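Local coordinates for probable TonB-dependent siderophore receptor PiuA (Acinetobacter baumannii, PDB 5FP1), which probably takes up iron across the outer membrane by binding iron-loaded siderophores, and may bind ferric enterobactin with micromolar affinity, at residues V180-H185 / V201-S206; D148-S153 / I164-N169; L219-L224 / E268-T273; N174-R179 / I207-D212. One frame throughout, in Å; residues are numbered along the deposited sequence. Where two conformers were deposited one is given.

Contact 1 of 4, residues V180-H185 / V201-S206; sequences VAVLGH and VGIAPS
Val201 lies opposite Gly184 in a non-hydrogen-bonded pair, with Val201 CA 3.3 Å from Leu183 O in a CA-H...O contact. Its branched side chain suits an extended backbone and a surface position. Gly202 follows, joined to Leu183 by a hydrogen bond in each direction; Gly202 O accepts from Leu183 N at 2.9 Å. Having no side chain, Gly202 adds nothing to the face on which Leu183 CB packs beside its backbone. That face looks inward, where Leu183 rests on Phe112 and Glu110 of the plug. Ile203 returns to the other face. With CG1 anti to the backbone N (chi1 -171°), its chain runs across Val180, and Ile203 CG1 lies 3.8 Å from Val180 CG2, while Val182 stands alongside and points the same way. At Ala204 the backbone bonds resume: Ala204 N gives a bond of 2.9 Å to Ala181 O, and Ala204 O receives Ala181 N from well above its carbonyl plane, 57° out of it. Small methyls suit this pair, since Ala181 packs on Phe112. Pro205 faces Val180 in a non-hydrogen-bonded pair, where N and O point away from this partner strand, so the missing N-H costs nothing; Pro205 CB lies 4.0 Å from Val180 CG2. Mostly small residues with one leucine facing the plug, and branched apolar residues and a proline facing out, fit a hairpin in the wall of a plug-filled TonB-dependent receptor barrel.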
loop_
_atom_site.group_PDB
_atom_site.type_symbol
_atom_site.label_atom_id
_atom_site.label_comp_id
_atom_site.label_asym_id
_atom_site.label_seq_id
_atom_site.Cartn_x
_atom_site.Cartn_y
_atom_site.Cartn_z
ATOM N N VAL A 180 24.434 -4.847 4.600
ATOM C CA VAL A 180 23.988 -3.462 4.519
ATOM C C VAL A 180 23.574 -3.147 3.095
ATOM O O VAL A 180 24.266 -3.512 2.146
ATOM C CB VAL A 180 25.054 -2.477 5.004
ATOM C CG1 VAL A 180 26.279 -2.521 4.120
ATOM C CG2 VAL A 180 24.484 -1.061 5.034
ATOM N N ALA A 181 22.407 -2.516 2.941
ATOM C CA ALA A 181 21.988 -1.962 1.650
ATOM C C ALA A 181 21.959 -0.442 1.770
ATOM O O ALA A 181 21.634 0.096 2.824
ATOM C CB ALA A 181 20.628 -2.506 1.243
ATOM N N VAL A 182 22.365 0.243 0.716
ATOM C CA VAL A 182 22.420 1.697 0.731
ATOM C C VAL A 182 21.780 2.184 -0.557
ATOM O O VAL A 182 21.837 1.503 -1.579
ATOM C CB VAL A 182 23.862 2.237 0.833
ATOM C CG1 VAL A 182 23.847 3.715 1.136
ATOM C CG2 VAL A 182 24.634 1.535 1.939
ATOM N N LEU A 183 21.158 3.357 -0.489
ATOM C CA LEU A 183 20.375 3.892 -1.591
ATOM C C LEU A 183 20.626 5.382 -1.697
ATOM O O LEU A 183 20.589 6.097 -0.696
ATOM C CB LEU A 183 18.864 3.661 -1.373
ATOM C CG LEU A 183 17.928 4.429 -2.327
ATOM C CD1 LEU A 183 17.937 3.814 -3.708
ATOM C CD2 LEU A 183 16.499 4.503 -1.772
ATOM N N GLY A 184 20.818 5.817 -2.937
ATOM C CA GLY A 184 20.730 7.213 -3.329
ATOM C C GLY A 184 19.887 7.322 -4.572
ATOM O O GLY A 184 20.126 6.635 -5.551
ATOM N N HIS A 185 18.875 8.190 -4.553
ATOM C CA HIS A 185 17.929 8.223 -5.659
ATOM C C HIS A 185 17.375 9.608 -5.917
ATOM O O HIS A 185 17.057 10.327 -4.986
ATOM C CB HIS A 185 16.750 7.302 -5.383
ATOM C CG HIS A 185 15.690 7.355 -6.435
ATOM N ND1 HIS A 185 15.581 6.415 -7.426
ATOM C CD2 HIS A 185 14.709 8.263 -6.668
ATOM C CE1 HIS A 185 14.595 6.748 -8.244
ATOM N NE2 HIS A 185 14.039 7.855 -7.793
ATOM N N VAL A 201 17.443 9.129 0.209
ATOM C CA VAL A 201 18.604 8.352 0.627
ATOM C C VAL A 201 18.161 7.378 1.710
ATOM O O VAL A 201 17.288 7.692 2.540
ATOM C CB VAL A 201 19.703 9.307 1.147
ATOM C CG1 VAL A 201 20.796 8.555 1.899
ATOM C CG2 VAL A 201 20.275 10.111 -0.014
ATOM N N GLY A 202 18.723 6.179 1.681
ATOM C CA GLY A 202 18.424 5.195 2.690
ATOM C C GLY A 202 19.588 4.278 3.009
ATOM O O GLY A 202 20.529 4.126 2.228
ATOM N N ILE A 203 19.482 3.635 4.157
ATOM C CA ILE A 203 20.426 2.622 4.549
ATOM C C ILE A 203 19.687 1.583 5.378
ATOM O O ILE A 203 18.746 1.906 6.132
ATOM C CB ILE A 203 21.613 3.267 5.331
ATOM C CG1 ILE A 203 22.735 2.242 5.565
ATOM C CG2 ILE A 203 21.157 3.827 6.647
ATOM C CD1 ILE A 203 24.033 2.893 6.046
ATOM N N ALA A 204 20.092 0.323 5.222
ATOM C CA ALA A 204 19.466 -0.790 5.921
ATOM C C ALA A 204 20.521 -1.825 6.307
ATOM O O ALA A 204 20.711 -2.780 5.570
ATOM C CB ALA A 204 18.440 -1.476 5.031
ATOM N N PRO A 205 21.188 -1.618 7.434
ATOM C CA PRO A 205 22.149 -2.570 7.971
ATOM C C PRO A 205 21.520 -3.579 8.921
ATOM O O PRO A 205 20.645 -3.234 9.737
ATOM C CB PRO A 205 23.096 -1.671 8.738
ATOM C CG PRO A 205 22.240 -0.556 9.223
ATOM C CD PRO A 205 21.088 -0.415 8.277
ATOM N N SER A 206 21.988 -4.820 8.854
ATOM C CA SER A 206 21.589 -5.797 9.843
ATOM C C SER A 206 22.716 -6.792 10.177
ATOM O O SER A 206 23.656 -6.959 9.410
ATOM C CB SER A 206 20.370 -6.560 9.341
ATOM O OG SER A 206 20.643 -7.149 8.114
#

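Contact 2 of 4, residues D148-S153 / I164-N169; sequences DFLEGS and ITLDGN
Phe149 and Asn169 form the tight end of this contact. Asn169 CB sits over one face of the Phe149 ring in a CH-pi contact, 3.4 Å from the ring centroid, and the amide of Asn169 lies almost parallel to the ring, their planes 8° apart. Phe149 can lean across its partner because CG stands between its backbone N and carbonyl carbon (chi1 62°), which swings the ring toward the neighbouring strand. Two backbone bonds join the pair, that from Asn169 N to Phe149 O being 2.8 Å long and nearly straight at 174°. Farther along the same face, Glu151 pairs with Asp167, and Ser153 with Thr165, where Ser153 CB comes within 3.4 Å of Thr165 OG1. The opposite face is looser and lies on the surface. There Leu150 CD1 meets Leu166 CD2 at 4.2 Å, and Gly152 and Gly168 contribute no side chain; glycine suits position 168 because Leu150 CD1 reaches over its backbone, 3.9 Å from Gly168 CA, where a CB would be tight. Leucines suit the outer surface of a membrane barrel. The inner face, by contrast, is polar: Glu151 OE2 and Asp167 OD2 are 4.8 Å apart, a closeness of like charges probably eased by the salt bridge of Asp167 to Arg179, while Asn169 ND2 is held by Lys145 O, so the amide ties the barrel wall to the chain leading into it.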
loop_
_atom_site.group_PDB
_atom_site.type_symbol
_atom_site.label_atom_id
_atom_site.label_comp_id
_atom_site.label_asym_id
_atom_site.label_seq_id
_atom_site.Cartn_x
_atom_site.Cartn_y
_atom_site.Cartn_z
ATOM N N ASP A 148 28.687 -15.027 1.319
ATOM C CA ASP A 148 29.199 -13.689 1.073
ATOM C C ASP A 148 28.728 -13.199 -0.280
ATOM O O ASP A 148 28.563 -13.994 -1.200
ATOM C CB ASP A 148 30.723 -13.663 1.171
ATOM C CG ASP A 148 31.202 -13.849 2.595
ATOM O OD1 ASP A 148 30.805 -14.858 3.206
ATOM O OD2 ASP A 148 31.933 -12.985 3.123
ATOM N N PHE A 149 28.459 -11.896 -0.385
ATOM C CA PHE A 149 28.127 -11.298 -1.679
ATOM C C PHE A 149 28.176 -9.779 -1.660
ATOM O O PHE A 149 28.107 -9.154 -0.593
ATOM C CB PHE A 149 26.787 -11.808 -2.216
ATOM C CG PHE A 149 25.589 -11.479 -1.356
ATOM C CD1 PHE A 149 24.939 -10.253 -1.481
ATOM C CD2 PHE A 149 25.063 -12.419 -0.482
ATOM C CE1 PHE A 149 23.815 -9.959 -0.722
ATOM C CE2 PHE A 149 23.940 -12.131 0.280
ATOM C CZ PHE A 149 23.310 -10.896 0.154
ATOM N N LEU A 150 28.392 -9.208 -2.846
ATOM C CA LEU A 150 28.319 -7.779 -3.063
ATOM C C LEU A 150 27.552 -7.541 -4.351
ATOM O O LEU A 150 27.934 -8.039 -5.408
ATOM C CB LEU A 150 29.705 -7.151 -3.149
ATOM C CG LEU A 150 29.725 -5.637 -3.379
ATOM C CD1 LEU A 150 29.111 -4.884 -2.209
ATOM C CD2 LEU A 150 31.146 -5.158 -3.612
ATOM N N GLU A 151 26.447 -6.807 -4.244
ATOM C CA GLU A 151 25.619 -6.459 -5.407
ATOM C C GLU A 151 25.437 -4.942 -5.465
ATOM O O GLU A 151 25.537 -4.251 -4.451
ATOM C CB GLU A 151 24.243 -7.102 -5.326
ATOM C CG GLU A 151 24.228 -8.613 -5.270
ATOM C CD GLU A 151 22.811 -9.161 -5.252
ATOM O OE1 GLU A 151 21.963 -8.654 -6.018
ATOM O OE2 GLU A 151 22.543 -10.093 -4.470
ATOM N N GLY A 152 25.184 -4.430 -6.658
ATOM C CA GLY A 152 25.066 -3.004 -6.838
ATOM C C GLY A 152 24.420 -2.678 -8.160
ATOM O O GLY A 152 24.333 -3.520 -9.052
ATOM N N SER A 153 23.969 -1.434 -8.270
ATOM C CA SER A 153 23.365 -0.940 -9.479
ATOM C C SER A 153 23.710 0.529 -9.602
ATOM O O SER A 153 23.624 1.295 -8.627
ATOM C CB SER A 153 21.855 -1.124 -9.413
ATOM O OG SER A 153 21.257 -0.803 -10.658
ATOM N N ILE A 164 21.524 4.857 -7.380
ATOM C CA ILE A 164 22.608 3.937 -7.050
ATOM C C ILE A 164 22.168 3.128 -5.860
ATOM O O ILE A 164 21.674 3.681 -4.874
ATOM C CB ILE A 164 23.898 4.717 -6.686
ATOM C CG1 ILE A 164 24.410 5.485 -7.900
ATOM C CG2 ILE A 164 24.984 3.766 -6.188
ATOM C CD1 ILE A 164 25.408 6.575 -7.568
ATOM N N THR A 165 22.317 1.815 -5.951
ATOM C CA THR A 165 22.145 0.962 -4.789
ATOM C C THR A 165 23.372 0.078 -4.631
ATOM O O THR A 165 24.025 -0.267 -5.613
ATOM C CB THR A 165 20.932 0.031 -4.943
ATOM O OG1 THR A 165 21.076 -0.698 -6.140
ATOM C CG2 THR A 165 19.633 0.810 -5.021
ATOM N N LEU A 166 23.661 -0.277 -3.389
ATOM C CA LEU A 166 24.739 -1.205 -3.044
ATOM C C LEU A 166 24.228 -2.112 -1.958
ATOM O O LEU A 166 23.571 -1.649 -1.034
ATOM C CB LEU A 166 25.961 -0.447 -2.536
ATOM C CG LEU A 166 27.053 -0.366 -3.594
ATOM C CD1 LEU A 166 27.144 1.050 -4.125
ATOM C CD2 LEU A 166 28.385 -0.825 -3.024
ATOM N N ASP A 167 24.498 -3.409 -2.077
ATOM C CA ASP A 167 23.994 -4.418 -1.127
ATOM C C ASP A 167 25.149 -5.418 -0.858
ATOM O O ASP A 167 25.510 -6.191 -1.733
ATOM C CB ASP A 167 22.805 -5.134 -1.746
ATOM C CG ASP A 167 22.144 -6.153 -0.807
ATOM O OD1 ASP A 167 22.563 -6.259 0.362
ATOM O OD2 ASP A 167 21.199 -6.865 -1.252
ATOM N N GLY A 168 25.724 -5.372 0.328
ATOM C CA GLY A 168 26.848 -6.262 0.675
ATOM C C GLY A 168 26.524 -7.112 1.883
ATOM O O GLY A 168 25.956 -6.627 2.862
ATOM N N ASN A 169 26.887 -8.392 1.813
ATOM C CA ASN A 169 26.648 -9.340 2.894
ATOM C C ASN A 169 27.943 -10.135 3.182
ATOM O O ASN A 169 28.512 -10.733 2.284
ATOM C CB ASN A 169 25.540 -10.293 2.468
ATOM C CG ASN A 169 25.102 -11.226 3.576
ATOM O OD1 ASN A 169 24.124 -10.966 4.251
ATOM N ND2 ASN A 169 25.819 -12.333 3.753
#

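Contact 3 of 4, residues L219-L224 / E268-T273; sequences LSYYYL and ENHIGT
Leu219 lies in an antiparallel pairing of neighbouring strands in the transmembrane beta-barrel, its CA approaching Thr273 O to 3.4 Å. Ser220 and Thr273 then exchange two backbone hydrogen bonds. Their short polar side chains turn to the same face and share a water, which bonds to Ser220 OG, to Thr273 OG1 and, as donor, to Ile271 O at 2.9 Å; small hydroxyl residues suit such a hydrated spot. Tyr221 points to the other face, opposite Gly272, which puts no side chain beside the ring. Its ring extends alongside His270, and Tyr221 OH meets His270 ND1 edge-on in a hydrogen bond of 2.7 Å. His270 has CG beside its own backbone N (chi1 -60°), which leans the imidazole toward Tyr221. Tyr222 faces inward with Ile271, to which it is bonded twice through the backbone, their CB atoms 4.2 Å apart; its ring meets Phe112 of the plug. Tyr223 flanks His270, its CD1 lying over one face of the imidazole, 3.5 Å from His270 CE1, with the ring planes inclined at 52°. The phenol oxygen of Tyr223 bonds to Gln225. Tyrosines suit this outer face, having a broad apolar ring and a polar end, and a bound detergent molecule lies about 4 Å from the side chain of His270. Leu224 pairs with Asn269, a water bridging Leu224 O and Asn269 ND2, while Asn269 OD1 is hydrogen-bonded to Ser295 OG. Glu268 grips the imidazole from its far nitrogen: His270 NE2 donates to the anti lone pair of Glu268 OE2 at 2.7 Å, nearly straight at 175° and within the imidazole plane.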
loop_
_atom_site.group_PDB
_atom_site.type_symbol
_atom_site.label_atom_id
_atom_site.label_comp_id
_atom_site.label_asym_id
_atom_site.label_seq_id
_atom_site.Cartn_x
_atom_site.Cartn_y
_atom_site.Cartn_z
ATOM N N LEU A 219 19.521 -8.470 14.524
ATOM C CA LEU A 219 19.378 -7.044 14.816
ATOM C C LEU A 219 19.340 -6.315 13.472
ATOM O O LEU A 219 20.206 -6.510 12.610
ATOM C CB LEU A 219 20.574 -6.500 15.605
ATOM C CG LEU A 219 20.952 -7.222 16.887
ATOM C CD1 LEU A 219 22.199 -6.598 17.489
ATOM C CD2 LEU A 219 19.812 -7.157 17.875
ATOM N N SER A 220 18.340 -5.467 13.265
ATOM C CA SER A 220 18.276 -4.777 11.989
ATOM C C SER A 220 17.786 -3.343 12.153
ATOM O O SER A 220 17.154 -2.995 13.155
ATOM C CB SER A 220 17.420 -5.566 10.999
ATOM O OG SER A 220 16.093 -5.500 11.379
ATOM N N TYR A 221 18.154 -2.512 11.186
ATOM C CA TYR A 221 17.805 -1.118 11.197
ATOM C C TYR A 221 17.496 -0.733 9.775
ATOM O O TYR A 221 18.113 -1.246 8.831
ATOM C CB TYR A 221 18.983 -0.297 11.729
ATOM C CG TYR A 221 18.833 1.198 11.634
ATOM C CD1 TYR A 221 17.855 1.876 12.383
ATOM C CD2 TYR A 221 19.686 1.964 10.836
ATOM C CE1 TYR A 221 17.730 3.254 12.312
ATOM C CE2 TYR A 221 19.554 3.344 10.765
ATOM C CZ TYR A 221 18.570 3.981 11.491
ATOM O OH TYR A 221 18.449 5.361 11.444
ATOM N N TYR A 222 16.533 0.179 9.629
ATOM C CA TYR A 222 16.117 0.684 8.348
ATOM C C TYR A 222 15.948 2.188 8.481
ATOM O O TYR A 222 15.367 2.674 9.451
ATOM C CB TYR A 222 14.784 0.053 7.919
ATOM C CG TYR A 222 14.283 0.546 6.571
ATOM C CD1 TYR A 222 14.810 0.054 5.398
ATOM C CD2 TYR A 222 13.286 1.518 6.480
ATOM C CE1 TYR A 222 14.372 0.501 4.164
ATOM C CE2 TYR A 222 12.843 1.969 5.250
ATOM C CZ TYR A 222 13.381 1.458 4.091
ATOM O OH TYR A 222 12.935 1.884 2.844
ATOM N N TYR A 223 16.446 2.906 7.491
ATOM C CA TYR A 223 16.349 4.360 7.443
ATOM C C TYR A 223 16.099 4.781 6.019
ATOM O O TYR A 223 16.769 4.318 5.084
ATOM C CB TYR A 223 17.655 5.007 7.905
ATOM C CG TYR A 223 17.831 6.475 7.494
ATOM C CD1 TYR A 223 17.236 7.496 8.218
ATOM C CD2 TYR A 223 18.606 6.820 6.398
ATOM C CE1 TYR A 223 17.412 8.830 7.865
ATOM C CE2 TYR A 223 18.801 8.149 6.031
ATOM C CZ TYR A 223 18.208 9.150 6.761
ATOM O OH TYR A 223 18.412 10.471 6.389
ATOM N N LEU A 224 15.137 5.681 5.863
ATOM C CA LEU A 224 14.856 6.330 4.603
ATOM C C LEU A 224 14.421 7.755 4.832
ATOM O O LEU A 224 13.556 8.037 5.699
ATOM C CB LEU A 224 13.740 5.597 3.850
ATOM C CG LEU A 224 13.428 6.146 2.454
ATOM C CD1 LEU A 224 14.500 5.787 1.459
ATOM C CD2 LEU A 224 12.083 5.635 1.942
ATOM N N GLU A 268 10.649 10.974 6.853
ATOM C CA GLU A 268 11.793 10.364 7.514
ATOM C C GLU A 268 11.332 9.190 8.350
ATOM O O GLU A 268 10.481 9.335 9.213
ATOM C CB GLU A 268 12.509 11.386 8.405
ATOM C CG GLU A 268 13.771 10.818 9.040
ATOM C CD GLU A 268 14.492 11.826 9.943
ATOM O OE1 GLU A 268 14.263 13.050 9.823
ATOM O OE2 GLU A 268 15.298 11.390 10.778
ATOM N N ASN A 269 11.887 8.022 8.056
ATOM C CA ASN A 269 11.488 6.793 8.694
ATOM C C ASN A 269 12.685 6.015 9.217
ATOM O O ASN A 269 13.657 5.833 8.489
ATOM C CB ASN A 269 10.683 5.949 7.736
ATOM C CG ASN A 269 9.259 6.471 7.588
ATOM O OD1 ASN A 269 8.378 6.183 8.403
ATOM N ND2 ASN A 269 9.067 7.321 6.605
ATOM N N HIS A 270 12.553 5.551 10.460
ATOM C CA HIS A 270 13.548 4.703 11.110
ATOM C C HIS A 270 12.824 3.506 11.649
ATOM O O HIS A 270 11.756 3.655 12.269
ATOM C CB HIS A 270 14.173 5.423 12.307
ATOM C CG HIS A 270 14.864 6.702 11.983
ATOM N ND1 HIS A 270 16.240 6.804 11.923
ATOM C CD2 HIS A 270 14.382 7.950 11.752
ATOM C CE1 HIS A 270 16.572 8.053 11.646
ATOM N NE2 HIS A 270 15.465 8.766 11.526
ATOM N N ILE A 271 13.385 2.310 11.445
ATOM C CA ILE A 271 12.848 1.113 12.090
ATOM C C ILE A 271 14.023 0.293 12.682
ATOM O O ILE A 271 14.986 -0.001 11.972
ATOM C CB ILE A 271 12.096 0.181 11.093
ATOM C CG1 ILE A 271 11.012 0.939 10.318
ATOM C CG2 ILE A 271 11.480 -1.022 11.839
ATOM C CD1 ILE A 271 10.338 0.126 9.223
ATOM N N GLY A 272 13.901 -0.078 13.948
ATOM C CA GLY A 272 14.886 -0.923 14.634
ATOM C C GLY A 272 14.187 -2.188 15.112
ATOM O O GLY A 272 13.127 -2.119 15.737
ATOM N N THR A 273 14.763 -3.345 14.799
ATOM C CA THR A 273 14.145 -4.634 15.125
ATOM C C THR A 273 15.141 -5.572 15.813
ATOM O O THR A 273 16.282 -5.685 15.373
ATOM C CB THR A 273 13.627 -5.311 13.854
ATOM O OG1 THR A 273 12.750 -4.413 13.155
ATOM C CG2 THR A 273 12.879 -6.557 14.173
HETATM O O HOH W 1 14.636 -2.824 11.245
HETATM O O HOH W 2 15.958 -8.056 13.275
HETATM O O HOH W 3 10.950 8.132 4.611
#

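Contact 4 of 4, residues N174-R179 / I207-D212; sequences NGIAAR and ITFGLD
Ala177 and Thr208 form the last hydrogen-bonded pair before the open end of a beta-hairpin in the barrel wall, where both strands give way to turns. Two backbone bonds join them, the one from Thr208 N to Ala177 O being 2.8 Å long. Beyond the pair, Gly175 O takes the place of a strand acceptor and receives Leu211 N at 2.9 Å, in its carbonyl plane and on a lone pair. Glycine suits positions 175 and 210, where phi is positive (89° and 83°). Among the side-chain polar links, Asn174 OD1 accepts from Ile176 N in an Asx turn, which probably steadies the chain as it enters the strand, and Thr208 OG1 is held by Thr218. The apolar contacts centre on Ile176: with CG1 beside the backbone N (chi1 -55°) and CG2 anti to it, the two branches part, Ile176 CG2 meeting Ile207 CD1 at 4.0 Å while CD1 approaches the edge of the Phe209 ring. On the other face Leu211 folds back, its CD1 3.8 Å from Ala177 CB; the alanine methyl is small enough to sit under it. Water joins the two turns, donating to Asn174 O and accepting from Gly210 N at 2.9 Å.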
loop_
_atom_site.group_PDB
_atom_site.type_symbol
_atom_site.label_atom_id
_atom_site.label_comp_id
_atom_site.label_asym_id
_atom_site.label_seq_id
_atom_site.Cartn_x
_atom_site.Cartn_y
_atom_site.Cartn_z
ATOM N N ASN A 174 31.300 -18.186 11.306
ATOM C CA ASN A 174 31.106 -18.702 12.674
ATOM C C ASN A 174 29.652 -18.545 13.118
ATOM O O ASN A 174 29.357 -18.379 14.315
ATOM C CB ASN A 174 31.964 -17.880 13.616
ATOM C CG ASN A 174 31.778 -16.410 13.362
ATOM O OD1 ASN A 174 30.849 -16.035 12.629
ATOM N ND2 ASN A 174 32.654 -15.568 13.915
ATOM N N GLY A 175 28.743 -18.556 12.147
ATOM C CA GLY A 175 27.326 -18.377 12.425
ATOM C C GLY A 175 26.864 -16.920 12.409
ATOM O O GLY A 175 25.667 -16.650 12.576
ATOM N N ILE A 176 27.806 -15.990 12.230
ATOM C CA ILE A 176 27.512 -14.550 12.222
ATOM C C ILE A 176 27.625 -14.052 10.801
ATOM O O ILE A 176 28.565 -14.396 10.064
ATOM C CB ILE A 176 28.459 -13.764 13.147
ATOM C CG1 ILE A 176 28.412 -14.333 14.564
ATOM C CG2 ILE A 176 28.086 -12.289 13.183
ATOM C CD1 ILE A 176 29.217 -13.554 15.590
ATOM N N ALA A 177 26.628 -13.279 10.375
ATOM C CA ALA A 177 26.709 -12.583 9.106
ATOM C C ALA A 177 26.121 -11.172 9.244
ATOM O O ALA A 177 25.285 -10.946 10.103
ATOM C CB ALA A 177 26.009 -13.348 8.030
ATOM N N ALA A 178 26.615 -10.236 8.440
ATOM C CA ALA A 178 26.161 -8.849 8.496
ATOM C C ALA A 178 25.905 -8.382 7.091
ATOM O O ALA A 178 26.546 -8.846 6.156
ATOM C CB ALA A 178 27.193 -7.958 9.179
ATOM N N ARG A 179 24.920 -7.495 6.930
ATOM C CA ARG A 179 24.501 -7.059 5.606
ATOM C C ARG A 179 24.180 -5.569 5.677
ATOM O O ARG A 179 23.758 -5.074 6.710
ATOM C CB ARG A 179 23.274 -7.841 5.171
ATOM C CG ARG A 179 22.825 -7.546 3.764
ATOM C CD ARG A 179 21.616 -8.381 3.412
ATOM N NE ARG A 179 21.254 -8.242 2.010
ATOM C CZ ARG A 179 20.435 -9.068 1.372
ATOM N NH1 ARG A 179 19.865 -10.078 2.016
ATOM N NH2 ARG A 179 20.179 -8.880 0.090
ATOM N N ILE A 207 22.554 -7.479 11.293
ATOM C CA ILE A 207 23.482 -8.543 11.643
ATOM C C ILE A 207 22.744 -9.675 12.300
ATOM O O ILE A 207 21.800 -9.453 13.049
ATOM C CB ILE A 207 24.627 -7.992 12.536
ATOM C CG1 ILE A 207 25.650 -9.097 12.864
ATOM C CG2 ILE A 207 24.102 -7.361 13.802
ATOM C CD1 ILE A 207 26.885 -8.528 13.541
ATOM N N THR A 208 23.129 -10.893 11.945
ATOM C CA THR A 208 22.480 -12.090 12.471
ATOM C C THR A 208 23.532 -13.032 13.101
ATOM O O THR A 208 24.688 -13.059 12.666
ATOM C CB THR A 208 21.630 -12.787 11.386
ATOM O OG1 THR A 208 20.723 -13.720 11.985
ATOM C CG2 THR A 208 22.460 -13.497 10.366
ATOM N N PHE A 209 23.109 -13.732 14.153
ATOM C CA PHE A 209 23.962 -14.585 14.975
ATOM C C PHE A 209 23.313 -15.968 15.087
ATOM O O PHE A 209 22.078 -16.071 15.144
ATOM C CB PHE A 209 24.086 -14.013 16.372
ATOM C CG PHE A 209 24.566 -12.585 16.425
ATOM C CD1 PHE A 209 23.670 -11.529 16.348
ATOM C CD2 PHE A 209 25.916 -12.299 16.607
ATOM C CE1 PHE A 209 24.105 -10.222 16.420
ATOM C CE2 PHE A 209 26.361 -10.992 16.684
ATOM C CZ PHE A 209 25.456 -9.950 16.597
ATOM N N GLY A 210 24.126 -17.027 15.134
ATOM C CA GLY A 210 23.587 -18.382 15.370
ATOM C C GLY A 210 23.063 -19.060 14.122
ATOM O O GLY A 210 22.276 -20.019 14.193
ATOM N N LEU A 211 23.514 -18.594 12.968
ATOM C CA LEU A 211 23.141 -19.224 11.729
ATOM C C LEU A 211 23.352 -20.724 11.839
ATOM O O LEU A 211 24.369 -21.171 12.370
ATOM C CB LEU A 211 23.959 -18.681 10.572
ATOM C CG LEU A 211 23.569 -17.307 10.045
ATOM C CD1 LEU A 211 24.679 -16.780 9.136
ATOM C CD2 LEU A 211 22.231 -17.375 9.315
ATOM N N ASP A 212 22.380 -21.485 11.338
ATOM C CA ASP A 212 22.455 -22.950 11.301
ATOM C C ASP A 212 22.553 -23.584 12.676
ATOM O O ASP A 212 23.033 -24.697 12.802
ATOM C CB ASP A 212 23.634 -23.411 10.443
ATOM C CG ASP A 212 23.442 -23.098 8.977
ATOM O OD1 ASP A 212 22.280 -23.103 8.518
ATOM O OD2 ASP A 212 24.448 -22.845 8.283
HETATM O O HOH W 4 26.999 -17.331 15.696
#

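Overall arrangement
From the N terminus, contact 2 comes first, closing the short hairpin of strands 149-157 and 161-171. Strand 177-188 follows and pairs with strand 197-209 in contacts 4 and 1; contact 1 lies within the loop that contact 4 spans, the two being successive parts of one hairpin. Contact 3 then joins strand 215-226 to strand 264-279 across a longer excursion. None of the loops cross. Backbone bonds between strands 161-171 and 177-188 tie contact 2 to contact 1, and those between 197-209 and 215-226 tie contacts 1 and 4 to contact 3, making six strands side by side in the barrel wall. The side chain of Arg179 also reaches from contact 4 to contact 2.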